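Local coordinates for trehalose-6-phosphate phosphatase (Cryptococcus neoformans, PDB 5DX9), which belongs to the haloacid dehalogenase (HAD) clan, joining a core domain built on a mixed sheet to a smaller alpha/beta cap domain, at residues G90-Q95 and F101-E106; V61-S66 and R195-E200; E117-Y122 and L159-S164. All blocks are in the same frame, centred on the assembly; numbering follows the deposited sequence.

Interaction 1: residues G90-Q95 and F101-E106; sequences GSFVKQ and FINMTE
Strands 92-94 and 102-103 form a short beta hairpin at one edge of the main mixed sheet of this HAD-clan protein, with Val93 facing Ile102 as an antiparallel hydrogen-bonded pair and Phe92 facing Asn103 as a non-hydrogen-bonded one. Ile102 N donates to Val93 O at 2.9 Å, and the return bond from Val93 N to Ile102 O is longer, 3.2 Å. A third bond, Met104 N to Ser91 O (2.8 Å), carries the pairing one residue beyond the strands.

On one face of the hairpin, Phe92 and Asn103 lie side by side and point the same way, ring and amide planes 54° apart, with Phe92 CE1 3.3 Å from Asn103 CG. Lys94 sets its CB almost centrally over one face of the Phe101 ring, 3.4 Å from the centroid, a CH-pi contact. With CG anti to the backbone N (chi1 173°), its extended chain runs out from the ring to a salt bridge with Glu74; lysine suits the place because its methylenes pack on an aromatic while its charge is met farther away. On the other face Val93 CG2 presses tightly on CE of the selenomethionine Met104, whose bent chain folds back toward the valine. Gly90, at phi 86°, takes backbone angles at which a CB would jam against the preceding carbonyl.

Ser91 and Phe92 both oppose Ala87 in a classic beta bulge, and Lys94 bonds through its backbone to Leu85, so strand 84-87 joins the hairpin to the sheet. Helix 190-200 packs against Val93, Ile102 and Met104.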
loop_
_atom_site.group_PDB
_atom_site.type_symbol
_atom_site.label_atom_id
_atom_site.label_comp_id
_atom_site.label_asym_id
_atom_site.label_seq_id
_atom_site.Cartn_x
_atom_site.Cartn_y
_atom_site.Cartn_z
ATOM N N GLY A 90 -6.024 3.185 0.641
ATOM C CA GLY A 90 -7.130 2.352 0.208
ATOM C C GLY A 90 -8.485 3.021 0.311
ATOM O O GLY A 90 -9.519 2.351 0.299
ATOM N N SER A 91 -8.484 4.346 0.416
ATOM C CA SER A 91 -9.729 5.103 0.414
ATOM C C SER A 91 -10.128 5.440 -1.023
ATOM O O SER A 91 -11.264 5.834 -1.289
ATOM C CB SER A 91 -9.590 6.374 1.250
ATOM O OG SER A 91 -8.625 7.240 0.689
ATOM N N PHE A 92 -9.181 5.279 -1.944
ATOM C CA PHE A 92 -9.437 5.484 -3.366
ATOM C C PHE A 92 -8.741 4.419 -4.201
ATOM O O PHE A 92 -7.654 3.957 -3.850
ATOM C CB PHE A 92 -8.977 6.871 -3.808
ATOM C CG PHE A 92 -9.729 7.991 -3.159
ATOM C CD1 PHE A 92 -11.055 8.227 -3.485
ATOM C CD2 PHE A 92 -9.115 8.811 -2.227
ATOM C CE1 PHE A 92 -11.755 9.258 -2.891
ATOM C CE2 PHE A 92 -9.810 9.846 -1.630
ATOM C CZ PHE A 92 -11.132 10.070 -1.964
ATOM N N VAL A 93 -9.370 4.042 -5.310
ATOM C CA VAL A 93 -8.835 3.007 -6.187
ATOM C C VAL A 93 -9.098 3.325 -7.658
ATOM O O VAL A 93 -10.249 3.378 -8.094
ATOM C CB VAL A 93 -9.444 1.627 -5.861
ATOM C CG1 VAL A 93 -8.729 0.532 -6.638
ATOM C CG2 VAL A 93 -9.375 1.356 -4.369
ATOM N N LYS A 94 -8.031 3.541 -8.422
ATOM C CA LYS A 94 -8.157 3.721 -9.864
ATOM C C LYS A 94 -7.604 2.515 -10.615
ATOM O O LYS A 94 -6.390 2.378 -10.774
ATOM C CB LYS A 94 -7.437 4.985 -10.326
ATOM C CG LYS A 94 -7.393 5.123 -11.839
ATOM C CD LYS A 94 -6.209 5.962 -12.291
ATOM C CE LYS A 94 -5.983 5.821 -13.788
ATOM N NZ LYS A 94 -4.768 6.544 -14.249
ATOM N N GLN A 95 -8.498 1.646 -11.073
ATOM C CA GLN A 95 -8.109 0.467 -11.840
ATOM C C GLN A 95 -7.353 0.852 -13.109
ATOM O O GLN A 95 -7.436 1.993 -13.562
ATOM C CB GLN A 95 -9.338 -0.363 -12.200
ATOM C CG GLN A 95 -10.204 -0.733 -11.012
ATOM C CD GLN A 95 -11.418 -1.544 -11.413
ATOM O OE1 GLN A 95 -12.136 -2.071 -10.562
ATOM N NE2 GLN A 95 -11.654 -1.650 -12.716
ATOM N N PHE A 101 -10.975 7.708 -9.817
ATOM C CA PHE A 101 -10.825 6.922 -8.595
ATOM C C PHE A 101 -12.163 6.587 -7.936
ATOM O O PHE A 101 -12.976 7.470 -7.666
ATOM C CB PHE A 101 -9.940 7.669 -7.593
ATOM C CG PHE A 101 -8.487 7.715 -7.976
ATOM C CD1 PHE A 101 -7.568 6.887 -7.351
ATOM C CD2 PHE A 101 -8.041 8.588 -8.954
ATOM C CE1 PHE A 101 -6.229 6.928 -7.697
ATOM C CE2 PHE A 101 -6.702 8.635 -9.304
ATOM C CZ PHE A 101 -5.795 7.803 -8.675
ATOM N N ILE A 102 -12.382 5.303 -7.677
ATOM C CA ILE A 102 -13.534 4.860 -6.902
ATOM C C ILE A 102 -13.380 5.277 -5.441
ATOM O O ILE A 102 -12.459 4.824 -4.761
ATOM C CB ILE A 102 -13.709 3.329 -6.970
ATOM C CG1 ILE A 102 -13.837 2.865 -8.423
ATOM C CG2 ILE A 102 -14.906 2.889 -6.141
ATOM C CD1 ILE A 102 -13.921 1.360 -8.579
ATOM N N ASN A 103 -14.270 6.137 -4.957
ATOM C CA ASN A 103 -14.216 6.555 -3.559
ATOM C C ASN A 103 -14.720 5.454 -2.633
ATOM O O ASN A 103 -15.915 5.165 -2.583
ATOM C CB ASN A 103 -15.024 7.834 -3.337
ATOM C CG ASN A 103 -14.788 8.444 -1.960
ATOM O OD1 ASN A 103 -14.390 7.758 -1.016
ATOM N ND2 ASN A 103 -15.031 9.745 -1.843
HETATM N N MSE A 104 -13.795 4.856 -1.893
HETATM C CA MSE A 104 -14.110 3.763 -0.983
HETATM C C MSE A 104 -14.725 4.275 0.321
HETATM O O MSE A 104 -15.104 3.488 1.192
HETATM C CB MSE A 104 -12.843 2.956 -0.682
HETATM C CG MSE A 104 -13.010 1.446 -0.729
HETATM SE SE MSE A 104 -13.471 0.797 -2.507
HETATM C CE MSE A 104 -12.491 2.105 -3.568
ATOM N N THR A 105 -14.834 5.595 0.447
ATOM C CA THR A 105 -15.208 6.216 1.715
ATOM C C THR A 105 -16.598 6.852 1.725
ATOM O O THR A 105 -17.025 7.390 2.747
ATOM C CB THR A 105 -14.191 7.303 2.110
ATOM O OG1 THR A 105 -14.280 8.397 1.189
ATOM C CG2 THR A 105 -12.775 6.742 2.095
ATOM N N GLU A 106 -17.299 6.790 0.595
ATOM C CA GLU A 106 -18.601 7.443 0.459
ATOM C C GLU A 106 -19.570 7.098 1.588
ATOM O O GLU A 106 -20.308 7.960 2.062
ATOM C CB GLU A 106 -19.237 7.083 -0.885
ATOM C CG GLU A 106 -18.882 8.030 -2.018
ATOM C CD GLU A 106 -20.094 8.764 -2.563
ATOM O OE1 GLU A 106 -21.192 8.621 -1.980
ATOM O OE2 GLU A 106 -19.949 9.482 -3.576
#

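Interaction 2: residues V61-S66 and R195-E200; sequences VVYLIS and RRLMYE. With G6P (6-O-phosphono-alpha-D-glucopyranose), chain B.
Leu197 of helix 190-200 lays both its methyls against the ring of Tyr63 from strand 60-65. CD1 sits over one face, 3.6 Å from the centroid and 18° off the ring normal, a CH-pi contact displaced toward the CG end, where it lies 3.5 Å from Tyr63 CG. CD2 reaches the phenol end, 3.7 Å from Tyr63 CZ. A forked leucine suits this place because its two branches follow the length of the ring. Its first torsion (chi1 -63°) puts CG anti to the carbonyl carbon, and the methyls descend onto the tyrosine.

Farther out, Arg196 NE and Glu200 OE1 form a salt bridge of 2.7 Å one helical turn apart. Arg196 also donates to the carbonyl of Ala245.

Just past the strand's end, Ser66 OG of the ligand pocket makes a hydrogen bond to O1P of 6-O-phosphono-alpha-D-glucopyranose, modelled at 2.3 Å, so short that its exact geometry is doubtful; Arg68 N also bonds to this OG.

Strand 60-65 runs between strands 21-25 and 84-87 in the parallel part of the main sheet, and helix 190-200 packs on it through Leu197, which also touches Leu24, and through Ile193 and Val194, which meet Ile65.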
loop_
_atom_site.group_PDB
_atom_site.type_symbol
_atom_site.label_atom_id
_atom_site.label_comp_id
_atom_site.label_asym_id
_atom_site.label_seq_id
_atom_site.Cartn_x
_atom_site.Cartn_y
_atom_site.Cartn_z
ATOM N N VAL A 61 -0.850 -7.952 -13.341
ATOM C CA VAL A 61 -1.773 -6.943 -12.829
ATOM C C VAL A 61 -1.022 -6.084 -11.824
ATOM O O VAL A 61 -0.716 -6.534 -10.720
ATOM C CB VAL A 61 -3.009 -7.561 -12.169
ATOM C CG1 VAL A 61 -3.747 -6.513 -11.344
ATOM C CG2 VAL A 61 -3.920 -8.160 -13.225
ATOM N N VAL A 62 -0.716 -4.853 -12.216
ATOM C CA VAL A 62 0.187 -4.009 -11.446
ATOM C C VAL A 62 -0.536 -2.844 -10.773
ATOM O O VAL A 62 -1.281 -2.103 -11.413
ATOM C CB VAL A 62 1.308 -3.454 -12.336
ATOM C CG1 VAL A 62 2.405 -2.835 -11.487
ATOM C CG2 VAL A 62 1.868 -4.560 -13.221
ATOM N N TYR A 63 -0.300 -2.692 -9.474
ATOM C CA TYR A 63 -0.915 -1.630 -8.692
ATOM C C TYR A 63 0.113 -0.920 -7.830
ATOM O O TYR A 63 1.080 -1.529 -7.371
ATOM C CB TYR A 63 -2.020 -2.185 -7.789
ATOM C CG TYR A 63 -3.399 -2.239 -8.404
ATOM C CD1 TYR A 63 -4.374 -1.317 -8.046
ATOM C CD2 TYR A 63 -3.733 -3.220 -9.328
ATOM C CE1 TYR A 63 -5.640 -1.367 -8.595
ATOM C CE2 TYR A 63 -4.997 -3.276 -9.883
ATOM C CZ TYR A 63 -5.948 -2.348 -9.515
ATOM O OH TYR A 63 -7.211 -2.398 -10.063
ATOM N N LEU A 64 -0.099 0.371 -7.616
ATOM C CA LEU A 64 0.574 1.077 -6.540
ATOM C C LEU A 64 -0.417 1.205 -5.391
ATOM O O LEU A 64 -1.571 1.575 -5.601
ATOM C CB LEU A 64 1.068 2.453 -6.989
ATOM C CG LEU A 64 2.075 2.492 -8.140
ATOM C CD1 LEU A 64 2.614 3.902 -8.317
ATOM C CD2 LEU A 64 3.208 1.508 -7.907
ATOM N N ILE A 65 0.023 0.868 -4.184
ATOM C CA ILE A 65 -0.818 1.010 -3.004
ATOM C C ILE A 65 -0.116 1.938 -2.031
ATOM O O ILE A 65 0.889 1.572 -1.422
ATOM C CB ILE A 65 -1.119 -0.349 -2.344
ATOM C CG1 ILE A 65 -1.774 -1.287 -3.362
ATOM C CG2 ILE A 65 -2.016 -0.168 -1.129
ATOM C CD1 ILE A 65 -2.246 -2.603 -2.780
ATOM N N SER A 66 -0.642 3.151 -1.903
ATOM C CA SER A 66 0.074 4.217 -1.218
ATOM C C SER A 66 -0.820 5.049 -0.306
ATOM O O SER A 66 -2.044 5.009 -0.413
ATOM C CB SER A 66 0.746 5.123 -2.250
ATOM O OG SER A 66 1.405 6.207 -1.626
ATOM N N ARG A 195 -6.871 -7.374 -0.716
ATOM C CA ARG A 195 -7.873 -8.431 -0.684
ATOM C C ARG A 195 -8.889 -8.254 -1.804
ATOM O O ARG A 195 -9.292 -9.224 -2.445
ATOM C CB ARG A 195 -8.570 -8.462 0.674
ATOM C CG ARG A 195 -7.603 -8.667 1.825
ATOM C CD ARG A 195 -8.136 -9.665 2.826
ATOM N NE ARG A 195 -9.088 -9.061 3.752
ATOM C CZ ARG A 195 -8.737 -8.429 4.866
ATOM N NH1 ARG A 195 -7.454 -8.310 5.185
ATOM N NH2 ARG A 195 -9.667 -7.911 5.659
ATOM N N ARG A 196 -9.302 -7.011 -2.032
ATOM C CA ARG A 196 -10.139 -6.686 -3.178
ATOM C C ARG A 196 -9.485 -7.171 -4.467
ATOM O O ARG A 196 -10.134 -7.787 -5.312
ATOM C CB ARG A 196 -10.392 -5.182 -3.254
ATOM C CG ARG A 196 -10.997 -4.725 -4.573
ATOM C CD ARG A 196 -10.711 -3.256 -4.823
ATOM N NE ARG A 196 -11.176 -2.826 -6.138
ATOM C CZ ARG A 196 -12.333 -2.213 -6.351
ATOM N NH1 ARG A 196 -13.141 -1.949 -5.333
ATOM N NH2 ARG A 196 -12.680 -1.857 -7.581
ATOM N N LEU A 197 -8.191 -6.895 -4.604
ATOM C CA LEU A 197 -7.449 -7.292 -5.795
ATOM C C LEU A 197 -7.345 -8.811 -5.932
ATOM O O LEU A 197 -7.416 -9.341 -7.040
ATOM C CB LEU A 197 -6.050 -6.675 -5.786
ATOM C CG LEU A 197 -6.010 -5.148 -5.828
ATOM C CD1 LEU A 197 -4.626 -4.664 -6.216
ATOM C CD2 LEU A 197 -7.059 -4.620 -6.786
HETATM N N MSE A 198 -7.165 -9.510 -4.815
HETATM C CA MSE A 198 -7.120 -10.969 -4.852
HETATM C C MSE A 198 -8.478 -11.547 -5.250
HETATM O O MSE A 198 -8.547 -12.493 -6.035
HETATM C CB MSE A 198 -6.670 -11.539 -3.502
HETATM C CG MSE A 198 -5.159 -11.489 -3.287
HETATM SE SE MSE A 198 -4.557 -12.253 -1.585
HETATM C CE MSE A 198 -5.552 -11.110 -0.352
ATOM N N TYR A 199 -9.551 -10.971 -4.717
ATOM C CA TYR A 199 -10.894 -11.421 -5.062
ATOM C C TYR A 199 -11.170 -11.208 -6.545
ATOM O O TYR A 199 -11.807 -12.038 -7.191
ATOM C CB TYR A 199 -11.949 -10.697 -4.224
ATOM C CG TYR A 199 -13.365 -11.113 -4.559
ATOM C CD1 TYR A 199 -13.956 -12.198 -3.928
ATOM C CD2 TYR A 199 -14.103 -10.431 -5.519
ATOM C CE1 TYR A 199 -15.245 -12.589 -4.235
ATOM C CE2 TYR A 199 -15.394 -10.816 -5.833
ATOM C CZ TYR A 199 -15.959 -11.896 -5.188
ATOM O OH TYR A 199 -17.244 -12.287 -5.491
ATOM N N GLU A 200 -10.681 -10.094 -7.082
ATOM C CA GLU A 200 -10.871 -9.772 -8.491
ATOM C C GLU A 200 -10.103 -10.717 -9.405
ATOM O O GLU A 200 -10.517 -10.966 -10.536
ATOM C CB GLU A 200 -10.434 -8.338 -8.782
ATOM C CG GLU A 200 -11.317 -7.255 -8.202
ATOM C CD GLU A 200 -10.822 -5.869 -8.571
ATOM O OE1 GLU A 200 -11.278 -4.883 -7.954
ATOM O OE2 GLU A 200 -9.969 -5.769 -9.482
HETATM C C1 G6P B . 4.462 10.547 2.210
HETATM C C2 G6P B . 3.245 11.415 1.914
HETATM C C3 G6P B . 2.236 11.368 3.045
HETATM C C4 G6P B . 1.778 9.943 3.278
HETATM C C5 G6P B . 2.904 8.892 3.296
HETATM C C6 G6P B . 2.435 7.547 2.708
HETATM O O1 G6P B . 5.271 11.076 3.263
HETATM O O2 G6P B . 3.674 12.755 1.684
HETATM O O3 G6P B . 1.070 12.130 2.703
HETATM O O4 G6P B . 1.069 9.987 4.524
HETATM O O5 G6P B . 4.069 9.209 2.518
HETATM O O6 G6P B . 3.136 7.236 1.478
HETATM P P G6P B . 3.336 5.699 0.978
HETATM O O1P G6P B . 3.408 5.562 -0.623
HETATM O O2P G6P B . 4.609 5.184 1.531
HETATM O O3P G6P B . 2.095 4.857 1.563
#

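Interaction 3: residues E117-Y122 and L159-S164; sequences EEIFKY and LDLLES
Ile119 and Leu161 reach toward each other tip to tip between two nearly antiparallel helices, Ile119 CG2 lying 3.7 Å from Leu161 CD2. Leu161 has CG anti to its own N (chi1 177°), which extends this branch toward the isoleucine. Against Leu162 the same isoleucine behaves differently: the two side chains slide past each other in opposite directions, and Ile119 CD1 comes to 3.5 Å from Leu162 CD2. The other branch of Leu162, CD1, approaches the Phe120 ring obliquely, 3.6 Å from CE1, the two side chains crossing at about a right angle. Leu162 therefore divides its methyls between an aliphatic and an aromatic partner.

The segment axes stand 11.2 Å apart at 163°, a wide separation for which long, branched side chains are suited, since they must span it from both sides. Phe120 and Leu162 are buried between the helices and the four-stranded antiparallel sheet, where both rest on Val183.

No hydrogen bond or salt bridge joins the two segments. Some polar groups bond within their own helix, as Ser164 OG does with Asp160 O at 2.8 Å. The helices meet here through apolar contact, with shape rather than charge setting the fit.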
loop_
_atom_site.group_PDB
_atom_site.type_symbol
_atom_site.label_atom_id
_atom_site.label_comp_id
_atom_site.label_asym_id
_atom_site.label_seq_id
_atom_site.Cartn_x
_atom_site.Cartn_y
_atom_site.Cartn_z
ATOM N N GLU A 117 -7.858 18.680 11.085
ATOM C CA GLU A 117 -7.183 19.786 10.411
ATOM C C GLU A 117 -6.892 20.918 11.391
ATOM O O GLU A 117 -5.810 21.506 11.372
ATOM C CB GLU A 117 -8.016 20.310 9.236
ATOM C CG GLU A 117 -7.361 21.477 8.505
ATOM C CD GLU A 117 -8.072 21.858 7.214
ATOM O OE1 GLU A 117 -9.183 21.347 6.955
ATOM O OE2 GLU A 117 -7.509 22.672 6.453
ATOM N N GLU A 118 -7.864 21.209 12.251
ATOM C CA GLU A 118 -7.709 22.263 13.247
ATOM C C GLU A 118 -6.556 21.940 14.192
ATOM O O GLU A 118 -5.758 22.813 14.537
ATOM C CB GLU A 118 -9.007 22.458 14.036
ATOM C CG GLU A 118 -8.910 23.504 15.136
ATOM C CD GLU A 118 -10.150 23.556 16.012
ATOM O OE1 GLU A 118 -10.232 24.461 16.869
ATOM O OE2 GLU A 118 -11.043 22.695 15.846
ATOM N N ILE A 119 -6.464 20.678 14.597
ATOM C CA ILE A 119 -5.400 20.252 15.495
ATOM C C ILE A 119 -4.029 20.383 14.832
ATOM O O ILE A 119 -3.082 20.892 15.435
ATOM C CB ILE A 119 -5.611 18.800 15.960
ATOM C CG1 ILE A 119 -6.841 18.710 16.867
ATOM C CG2 ILE A 119 -4.379 18.292 16.689
ATOM C CD1 ILE A 119 -7.153 17.303 17.346
ATOM N N PHE A 120 -3.933 19.933 13.586
ATOM C CA PHE A 120 -2.665 19.955 12.868
ATOM C C PHE A 120 -2.260 21.379 12.503
ATOM O O PHE A 120 -1.073 21.703 12.470
ATOM C CB PHE A 120 -2.741 19.086 11.611
ATOM C CG PHE A 120 -2.625 17.611 11.888
ATOM C CD1 PHE A 120 -2.140 17.158 13.105
ATOM C CD2 PHE A 120 -2.993 16.680 10.930
ATOM C CE1 PHE A 120 -2.032 15.804 13.361
ATOM C CE2 PHE A 120 -2.887 15.324 11.181
ATOM C CZ PHE A 120 -2.406 14.885 12.396
ATOM N N LYS A 121 -3.248 22.227 12.229
ATOM C CA LYS A 121 -2.981 23.640 11.985
ATOM C C LYS A 121 -2.406 24.271 13.239
ATOM O O LYS A 121 -1.474 25.071 13.176
ATOM C CB LYS A 121 -4.250 24.381 11.562
ATOM C CG LYS A 121 -4.557 24.321 10.076
ATOM C CD LYS A 121 -5.769 25.177 9.751
ATOM C CE LYS A 121 -6.124 25.107 8.280
ATOM N NZ LYS A 121 -7.411 25.809 8.005
ATOM N N TYR A 122 -2.981 23.903 14.379
ATOM C CA TYR A 122 -2.505 24.371 15.668
ATOM C C TYR A 122 -1.019 24.089 15.819
ATOM O O TYR A 122 -0.244 24.970 16.192
ATOM C CB TYR A 122 -3.284 23.702 16.803
ATOM C CG TYR A 122 -2.733 24.000 18.177
ATOM C CD1 TYR A 122 -3.244 25.042 18.937
ATOM C CD2 TYR A 122 -1.703 23.242 18.717
ATOM C CE1 TYR A 122 -2.746 25.323 20.192
ATOM C CE2 TYR A 122 -1.194 23.518 19.970
ATOM C CZ TYR A 122 -1.722 24.560 20.704
ATOM O OH TYR A 122 -1.225 24.840 21.956
ATOM N N LEU A 159 0.073 13.619 19.059
ATOM C CA LEU A 159 -0.336 12.225 19.118
ATOM C C LEU A 159 -1.189 11.977 20.353
ATOM O O LEU A 159 -2.273 11.403 20.263
ATOM C CB LEU A 159 0.884 11.301 19.127
ATOM C CG LEU A 159 0.581 9.804 19.177
ATOM C CD1 LEU A 159 -0.272 9.406 17.985
ATOM C CD2 LEU A 159 1.863 8.981 19.225
ATOM N N ASP A 160 -0.692 12.418 21.505
ATOM C CA ASP A 160 -1.407 12.252 22.766
ATOM C C ASP A 160 -2.773 12.920 22.728
ATOM O O ASP A 160 -3.743 12.384 23.260
ATOM C CB ASP A 160 -0.583 12.811 23.927
ATOM C CG ASP A 160 0.636 11.966 24.233
ATOM O OD1 ASP A 160 1.324 12.250 25.238
ATOM O OD2 ASP A 160 0.901 11.010 23.472
ATOM N N LEU A 161 -2.851 14.087 22.098
ATOM C CA LEU A 161 -4.128 14.784 21.975
ATOM C C LEU A 161 -5.091 14.026 21.062
ATOM O O LEU A 161 -6.270 13.870 21.382
ATOM C CB LEU A 161 -3.931 16.205 21.443
ATOM C CG LEU A 161 -5.250 16.957 21.236
ATOM C CD1 LEU A 161 -5.864 17.329 22.582
ATOM C CD2 LEU A 161 -5.084 18.187 20.348
ATOM N N LEU A 162 -4.585 13.566 19.921
ATOM C CA LEU A 162 -5.403 12.824 18.971
ATOM C C LEU A 162 -5.902 11.516 19.573
ATOM O O LEU A 162 -7.062 11.151 19.398
ATOM C CB LEU A 162 -4.619 12.545 17.686
ATOM C CG LEU A 162 -4.388 13.737 16.756
ATOM C CD1 LEU A 162 -3.505 13.339 15.589
ATOM C CD2 LEU A 162 -5.709 14.300 16.261
ATOM N N GLU A 163 -5.024 10.819 20.290
ATOM C CA GLU A 163 -5.358 9.518 20.861
ATOM C C GLU A 163 -6.298 9.620 22.057
ATOM O O GLU A 163 -7.201 8.796 22.216
ATOM C CB GLU A 163 -4.087 8.773 21.280
ATOM C CG GLU A 163 -3.329 8.133 20.132
ATOM C CD GLU A 163 -4.146 7.083 19.403
ATOM O OE1 GLU A 163 -5.238 6.727 19.893
ATOM O OE2 GLU A 163 -3.696 6.611 18.339
ATOM N N SER A 164 -6.087 10.629 22.895
ATOM C CA SER A 164 -6.833 10.740 24.143
ATOM C C SER A 164 -8.223 11.348 23.967
ATOM O O SER A 164 -9.170 10.921 24.625
ATOM C CB SER A 164 -6.041 11.564 25.165
ATOM O OG SER A 164 -5.965 12.929 24.786
#

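Overall arrangement
Interactions 1 and 2 are buried in the core domain and share its main sheet, the hairpin at one edge and strand 60-65 farther in. They touch: Gln95 OE1 lies 3.0 Å from Arg196 NH2, a probable hydrogen bond, and helix 190-200 serves both. Interaction 3 is only partly buried, its centre about 26 Å from that of interaction 1 and 32 Å from that of interaction 2, on helices packed against the separate antiparallel sheet. Chemistry follows place: backbone bonds unite the hairpin, a methyl-on-ring contact is part of what packs helix on sheet, and aliphatic side chains and one phenylalanine ring join helix to helix. Along the chain, residues 61-66 and 195-200 enclose both other interactions.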